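Local coordinates for protein GDP-L-fucose synthase (PDB 7M13) that binds NADPH and acts as a GDP-D-glycero-L-gluco-heptose synthase that supplies a sugar for the capsular polysaccharide of Campylobacter jejuni, at residues K191-A195 against I227-E233; R242-H246 against I279-I283; I287-L292 against E303-N307. All coordinates share one frame; numbering follows the deposited sequence.

Interaction 1: residues K191-A195 against I227-E233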
# COMPACT_ATOMS: atom_id res chain seq x y z
N LYS B 191 25.48 24.60 7.09
CA LYS B 191 26.45 24.94 6.00
C LYS B 191 26.91 26.39 6.16
O LYS B 191 28.13 26.65 6.07
CB LYS B 191 25.82 24.75 4.62
CG LYS B 191 25.78 23.32 4.10
CD LYS B 191 25.41 23.20 2.63
CE LYS B 191 26.29 24.04 1.72
NZ LYS B 191 26.17 23.66 0.29
N PHE B 192 25.99 27.33 6.39
CA PHE B 192 26.35 28.76 6.54
C PHE B 192 27.09 28.98 7.86
O PHE B 192 27.98 29.83 7.87
CB PHE B 192 25.12 29.66 6.41
CG PHE B 192 24.82 30.00 4.98
CD1 PHE B 192 25.47 31.03 4.34
CD2 PHE B 192 23.91 29.23 4.25
CE1 PHE B 192 25.21 31.33 3.01
CE2 PHE B 192 23.64 29.54 2.92
CZ PHE B 192 24.30 30.57 2.30
N HIS B 193 26.74 28.27 8.93
CA HIS B 193 27.41 28.40 10.25
C HIS B 193 28.89 28.03 10.10
O HIS B 193 29.76 28.81 10.55
CB HIS B 193 26.70 27.57 11.32
CG HIS B 193 27.36 27.65 12.65
ND1 HIS B 193 27.27 28.77 13.46
CD2 HIS B 193 28.13 26.76 13.31
CE1 HIS B 193 27.95 28.56 14.57
NE2 HIS B 193 28.49 27.33 14.50
N LEU B 194 29.18 26.89 9.47
CA LEU B 194 30.57 26.40 9.27
C LEU B 194 31.32 27.34 8.31
O LEU B 194 32.52 27.56 8.54
CB LEU B 194 30.56 24.97 8.73
CG LEU B 194 29.95 23.92 9.65
CD1 LEU B 194 30.19 22.54 9.09
CD2 LEU B 194 30.52 24.04 11.06
N ALA B 195 30.64 27.88 7.29
CA ALA B 195 31.21 28.90 6.37
C ALA B 195 31.67 30.10 7.20
O ALA B 195 32.77 30.64 6.92
CB ALA B 195 30.20 29.32 5.33
N ILE B 227 31.16 24.16 1.19
CA ILE B 227 31.44 25.07 2.34
C ILE B 227 32.89 25.52 2.24
O ILE B 227 33.77 24.63 2.19
CB ILE B 227 31.16 24.38 3.69
CG1 ILE B 227 29.74 23.79 3.76
CG2 ILE B 227 31.41 25.34 4.85
CD1 ILE B 227 29.58 22.72 4.81
N SER B 228 33.12 26.84 2.21
CA SER B 228 34.47 27.48 2.20
C SER B 228 34.42 28.82 2.96
O SER B 228 33.30 29.26 3.32
CB SER B 228 34.98 27.65 0.81
OG SER B 228 34.43 28.81 0.21
N LYS B 229 35.58 29.42 3.22
CA LYS B 229 35.68 30.67 4.02
C LYS B 229 35.14 31.84 3.18
O LYS B 229 34.66 32.80 3.79
CB LYS B 229 37.10 30.90 4.54
CG LYS B 229 38.10 31.50 3.56
CD LYS B 229 39.38 31.96 4.25
CE LYS B 229 40.62 31.76 3.41
NZ LYS B 229 41.85 32.06 4.19
N LYS B 230 35.19 31.74 1.85
CA LYS B 230 34.81 32.83 0.93
C LYS B 230 33.35 32.67 0.45
O LYS B 230 32.76 33.69 0.09
CB LYS B 230 35.78 32.90 -0.23
N SER B 231 32.79 31.45 0.43
CA SER B 231 31.45 31.20 -0.17
C SER B 231 30.77 29.93 0.38
O SER B 231 31.47 29.02 0.88
CB SER B 231 31.56 31.14 -1.67
OG SER B 231 32.46 30.13 -2.07
N VAL B 232 29.44 29.91 0.28
CA VAL B 232 28.60 28.68 0.27
C VAL B 232 28.13 28.48 -1.16
O VAL B 232 27.43 29.39 -1.70
CB VAL B 232 27.44 28.78 1.27
CG1 VAL B 232 26.50 27.58 1.17
CG2 VAL B 232 27.95 28.94 2.70
N GLU B 233 28.56 27.38 -1.77
CA GLU B 233 28.22 26.97 -3.16
C GLU B 233 27.11 25.92 -3.09
O GLU B 233 27.29 24.90 -2.39
CB GLU B 233 29.47 26.43 -3.85
CG GLU B 233 29.29 26.18 -5.33
CD GLU B 233 30.59 26.17 -6.13
OE1 GLU B 233 31.67 26.22 -5.50
OE2 GLU B 233 30.52 26.11 -7.37
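Val-232 points into helix 184-199 and lodges against Lys-191, Phe-192 and Ala-195, joining that helix to the two-stranded parallel sheet (231-235 and 303-307) that lies apart from the Rossmann sheet in this extended short-chain dehydrogenase/reductase fold. The short helix and strand segments run nearly antiparallel, 150° apart, with axes 8.6 Å from each other. Packing is densest around the valine. Its CG2 sits over one face of the Phe-192 ring, displaced toward the rim and 3.8 Å from the ring centroid, a CH-pi contact. Val-232 CG2 also presses on Ala-195 CB at 3.5 Å, tighter than ordinary van der Waals spacing, while the other methyl of the valine, Val-232 CG1, meets Lys-191 CE at 3.6 Å. Ile-227 extends this apolar patch: its CG2 reaches the helix backbone, 3.6 Å from Ala-195 N, and its CD1 lies against Lys-191 CG. Helix 287-298 and Leu-304 also pack on Phe-192.

The turn 228-230 is the loose side. Ser-228 and Lys-229 set out away from the helix, Lys-229 is exposed, and little more than Ser-228 O reaches Ala-195 CB. This turn is braced from within, since Ser-231 O accepts from both Ser-228 N and Ser-228 OG. Lys-191, predicted to bind substrate, borders the contact at the opposite end. A bend at chi3 (54°) carries its ammonium group to Phe-225 O, and a second bond runs from Lys-191 NZ to Glu-233 O at 3.2 Å, the nitrogen standing 39° out of that carbonyl's plane.

Interaction 2: residues R242-H246 against I279-I283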
# COMPACT_ATOMS: atom_id res chain seq x y z
N ARG B 242 10.74 25.13 -2.32
CA ARG B 242 10.38 24.19 -1.23
C ARG B 242 9.51 24.93 -0.23
O ARG B 242 9.68 26.16 -0.09
CB ARG B 242 11.65 23.70 -0.53
CG ARG B 242 12.35 22.56 -1.24
CD ARG B 242 13.57 22.19 -0.44
NE ARG B 242 14.47 21.33 -1.19
CZ ARG B 242 15.48 21.75 -1.93
NH1 ARG B 242 16.24 20.87 -2.56
NH2 ARG B 242 15.74 23.04 -2.04
N GLU B 243 8.61 24.18 0.42
CA GLU B 243 7.72 24.59 1.52
C GLU B 243 8.37 24.02 2.78
O GLU B 243 9.02 22.96 2.68
CB GLU B 243 6.36 23.92 1.33
CG GLU B 243 5.32 24.39 2.30
CD GLU B 243 4.05 23.61 2.25
OE1 GLU B 243 3.97 22.50 1.53
OE2 GLU B 243 3.12 24.08 2.90
N PHE B 244 8.24 24.71 3.91
CA PHE B 244 8.77 24.21 5.20
C PHE B 244 7.70 24.40 6.26
O PHE B 244 6.86 25.32 6.18
CB PHE B 244 10.06 24.93 5.62
CG PHE B 244 11.17 24.82 4.62
CD1 PHE B 244 12.06 23.77 4.67
CD2 PHE B 244 11.32 25.78 3.62
CE1 PHE B 244 13.08 23.64 3.74
CE2 PHE B 244 12.35 25.65 2.70
CZ PHE B 244 13.21 24.58 2.75
N ILE B 245 7.72 23.52 7.26
CA ILE B 245 6.88 23.69 8.46
C ILE B 245 7.79 23.49 9.66
O ILE B 245 8.55 22.51 9.69
CB ILE B 245 5.62 22.79 8.46
CG1 ILE B 245 4.70 23.14 9.64
CG2 ILE B 245 5.99 21.31 8.42
CD1 ILE B 245 3.38 22.39 9.68
N HIS B 246 7.70 24.42 10.60
CA HIS B 246 8.45 24.34 11.86
C HIS B 246 7.77 23.29 12.74
O HIS B 246 6.53 23.30 12.83
CB HIS B 246 8.50 25.72 12.50
CG HIS B 246 9.41 25.81 13.67
ND1 HIS B 246 9.05 25.38 14.92
CD2 HIS B 246 10.69 26.28 13.77
CE1 HIS B 246 10.05 25.59 15.76
NE2 HIS B 246 11.08 26.16 15.08
N ILE B 279 -0.91 19.72 5.80
CA ILE B 279 -0.52 20.76 6.78
C ILE B 279 0.70 21.47 6.20
O ILE B 279 1.41 20.92 5.35
CB ILE B 279 -0.31 20.19 8.19
CG1 ILE B 279 0.82 19.18 8.28
CG2 ILE B 279 -1.61 19.63 8.73
CD1 ILE B 279 1.18 18.75 9.68
N GLY B 280 0.91 22.70 6.64
CA GLY B 280 1.95 23.53 6.03
C GLY B 280 1.64 24.99 6.27
O GLY B 280 0.70 25.30 6.97
N THR B 281 2.44 25.85 5.67
CA THR B 281 2.27 27.31 5.81
C THR B 281 1.60 27.91 4.57
O THR B 281 1.21 29.06 4.65
CB THR B 281 3.62 27.99 6.06
OG1 THR B 281 4.42 27.84 4.89
CG2 THR B 281 4.35 27.43 7.27
N GLY B 282 1.51 27.15 3.48
CA GLY B 282 0.80 27.56 2.25
C GLY B 282 1.68 28.39 1.35
O GLY B 282 1.22 28.82 0.29
N ILE B 283 2.94 28.56 1.73
CA ILE B 283 3.88 29.50 1.06
C ILE B 283 5.16 28.72 0.77
O ILE B 283 5.64 27.98 1.68
CB ILE B 283 4.15 30.71 1.97
CG1 ILE B 283 2.84 31.44 2.31
CG2 ILE B 283 5.16 31.63 1.32
CD1 ILE B 283 2.79 32.04 3.71
O HOH W 1 7.68 27.49 3.51
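Glu-243 and Ile-245 face the loop 279-283, one through a carboxylate and the other through a methyl group. Among the polar contacts, Thr-281 N gives Glu-243 OE2 a weak hydrogen bond, 3.4 Å long and bent to 131°. An extended chain, with CG anti to the backbone N (chi1 -173°), delivers that oxygen across the gap. Its partner OE1 is held more firmly elsewhere, by Met-319 N and Asn-168 ND2, and this fixes the carboxylate. One water bridges the backbones, accepting from Phe-244 N at 2.9 Å and donating to Ile-283 O at 2.8 Å. Gly-280 N is buried here without a partner.

The apolar contact is Ile-245 CD1 with Ile-279 CD1, 4.3 Å apart. Two methyl groups rest on backbone polar atoms: Ile-245 CD1 is 3.9 Å from Gly-280 N, and Thr-281 CG2 3.5 Å from Phe-244 O. Gly-280, lacking a side chain, admits the carboxylate, with Glu-243 OE2 3.4 Å from its CA.

Ile-245 also packs on Leu-167 and lies near Leu-170, which binds NADP. The contact joins strand 241-246 to the loop that follows strand 277-278; both strands pair in parallel with 162-171 in the Rossmann sheet.

Interaction 3: residues I287-L292 against E303-N307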
# COMPACT_ATOMS: atom_id res chain seq x y z
N ILE B 287 15.27 28.18 -3.31
CA ILE B 287 16.51 27.88 -2.55
C ILE B 287 17.35 29.16 -2.47
O ILE B 287 17.96 29.40 -1.43
CB ILE B 287 17.26 26.67 -3.13
CG1 ILE B 287 18.47 26.30 -2.26
CG2 ILE B 287 17.66 26.87 -4.58
CD1 ILE B 287 18.12 26.06 -0.80
N LYS B 288 17.30 30.04 -3.47
CA LYS B 288 18.01 31.34 -3.37
C LYS B 288 17.47 32.13 -2.18
O LYS B 288 18.27 32.63 -1.37
CB LYS B 288 17.87 32.16 -4.65
CG LYS B 288 18.48 33.55 -4.60
CD LYS B 288 18.67 34.16 -5.97
CE LYS B 288 17.42 34.16 -6.81
NZ LYS B 288 17.64 34.89 -8.08
N GLU B 289 16.14 32.26 -2.08
CA GLU B 289 15.49 33.09 -1.03
C GLU B 289 15.79 32.49 0.35
O GLU B 289 16.07 33.25 1.28
CB GLU B 289 13.97 33.17 -1.26
CG GLU B 289 13.60 33.99 -2.49
CD GLU B 289 12.18 33.85 -3.01
OE1 GLU B 289 11.70 34.78 -3.69
OE2 GLU B 289 11.54 32.80 -2.77
N VAL B 290 15.70 31.17 0.49
CA VAL B 290 15.97 30.49 1.79
C VAL B 290 17.44 30.66 2.15
O VAL B 290 17.71 31.00 3.31
CB VAL B 290 15.58 29.00 1.74
CG1 VAL B 290 15.92 28.30 3.05
CG2 VAL B 290 14.11 28.85 1.41
N ALA B 291 18.34 30.43 1.20
CA ALA B 291 19.80 30.56 1.45
C ALA B 291 20.12 31.99 1.88
O ALA B 291 20.85 32.14 2.86
CB ALA B 291 20.60 30.12 0.26
N LEU B 292 19.54 33.02 1.25
CA LEU B 292 19.81 34.42 1.67
C LEU B 292 19.27 34.63 3.09
O LEU B 292 19.93 35.31 3.88
CB LEU B 292 19.17 35.41 0.69
CG LEU B 292 19.78 35.44 -0.70
CD1 LEU B 292 18.97 36.37 -1.60
CD2 LEU B 292 21.24 35.84 -0.65
N GLU B 303 30.05 34.85 0.03
CA GLU B 303 29.13 34.85 -1.13
C GLU B 303 28.17 33.67 -1.05
O GLU B 303 28.54 32.60 -0.49
CB GLU B 303 29.92 34.77 -2.44
CG GLU B 303 30.83 35.96 -2.65
CD GLU B 303 31.94 35.72 -3.66
OE1 GLU B 303 32.71 36.66 -3.89
OE2 GLU B 303 32.01 34.60 -4.23
N LEU B 304 26.98 33.85 -1.60
CA LEU B 304 26.13 32.74 -2.07
C LEU B 304 26.41 32.54 -3.56
O LEU B 304 26.28 33.51 -4.33
CB LEU B 304 24.67 33.06 -1.78
CG LEU B 304 23.67 32.04 -2.31
CD1 LEU B 304 23.98 30.65 -1.78
CD2 LEU B 304 22.24 32.46 -1.96
N VAL B 305 26.77 31.32 -3.93
CA VAL B 305 27.07 30.94 -5.34
C VAL B 305 26.16 29.79 -5.73
O VAL B 305 26.05 28.81 -4.95
CB VAL B 305 28.56 30.55 -5.50
CG1 VAL B 305 28.89 30.23 -6.95
CG2 VAL B 305 29.49 31.63 -4.96
N PHE B 306 25.51 29.88 -6.90
CA PHE B 306 24.78 28.75 -7.52
C PHE B 306 25.62 28.21 -8.67
O PHE B 306 26.08 29.00 -9.51
CB PHE B 306 23.35 29.14 -7.90
CG PHE B 306 22.48 29.23 -6.68
CD1 PHE B 306 22.03 28.08 -6.05
CD2 PHE B 306 22.19 30.46 -6.11
CE1 PHE B 306 21.26 28.16 -4.90
CE2 PHE B 306 21.43 30.54 -4.95
CZ PHE B 306 20.96 29.40 -4.36
N ASN B 307 25.80 26.90 -8.66
CA ASN B 307 26.57 26.13 -9.66
C ASN B 307 25.57 25.34 -10.52
O ASN B 307 24.99 24.36 -10.00
CB ASN B 307 27.60 25.24 -8.97
CG ASN B 307 28.24 24.26 -9.91
OD1 ASN B 307 28.23 24.48 -11.12
ND2 ASN B 307 28.77 23.18 -9.37
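The ring of Phe-306 meets the first turn of helix 287-298 obliquely, through CE1, CZ and CE2. Ile-287 CG2 touches it at CE1, 3.8 Å away, and the two side chains slant across each other. Lys-288 supplies the rest: its CA stands 3.7 Å from Phe-306 CZ and its CB 3.9 Å from Phe-306 CE2, while the lysine chain bends further on and leads its charged end away from the strand. With CG anti to the carbonyl carbon (chi1 -75°), Phe-306 turns this outer part of its ring onto the helix, and it also packs on Ile-234 of the neighbouring strand.

Two residues earlier on the same side of strand 303-307, Leu-304 meets the next helical turn. Its CD2 is 3.6 Å from Ala-291 CB and 3.8 Å from Leu-292 CD2, with the two leucine side chains at about a right angle. The contact is apolar and lies near the surface; Lys-288 and Leu-292 are its exposed members.

Ile-287 also touches Arg-242, a predicted substrate-binding residue, and Ala-291 touches Phe-192 of helix 184-199. Helix and strand segments run nearly antiparallel, 158° apart, their axes separated by 10.0 Å. This is a helix followed by a strand that folds back along it, the layered alpha/beta packing in which helices 287-298 and 184-199 cover the two-stranded parallel sheet.

Overall arrangement
From the N terminus, helix 184-199 comes first. Interaction 1 closes a largely helical 31-residue excursion by returning the chain from this helix to strand 231-235. The next strand, 241-246, enters the main Rossmann sheet, where interaction 2 closes a 32-residue loop through the segment after strand 277-278. Helix 287-298 then follows, and interaction 3 closes a tight 10-residue connection to strand 303-307. The three are in series, neither nested nor crossing. Interactions 1 and 3 share the small sheet, through backbone pairing of Lys-230 and Val-232 with Glu-303. Interactions 2 and 3 meet where Phe-244 packs on Val-290, linking strand 241-246 of the Rossmann sheet to helix 287-298.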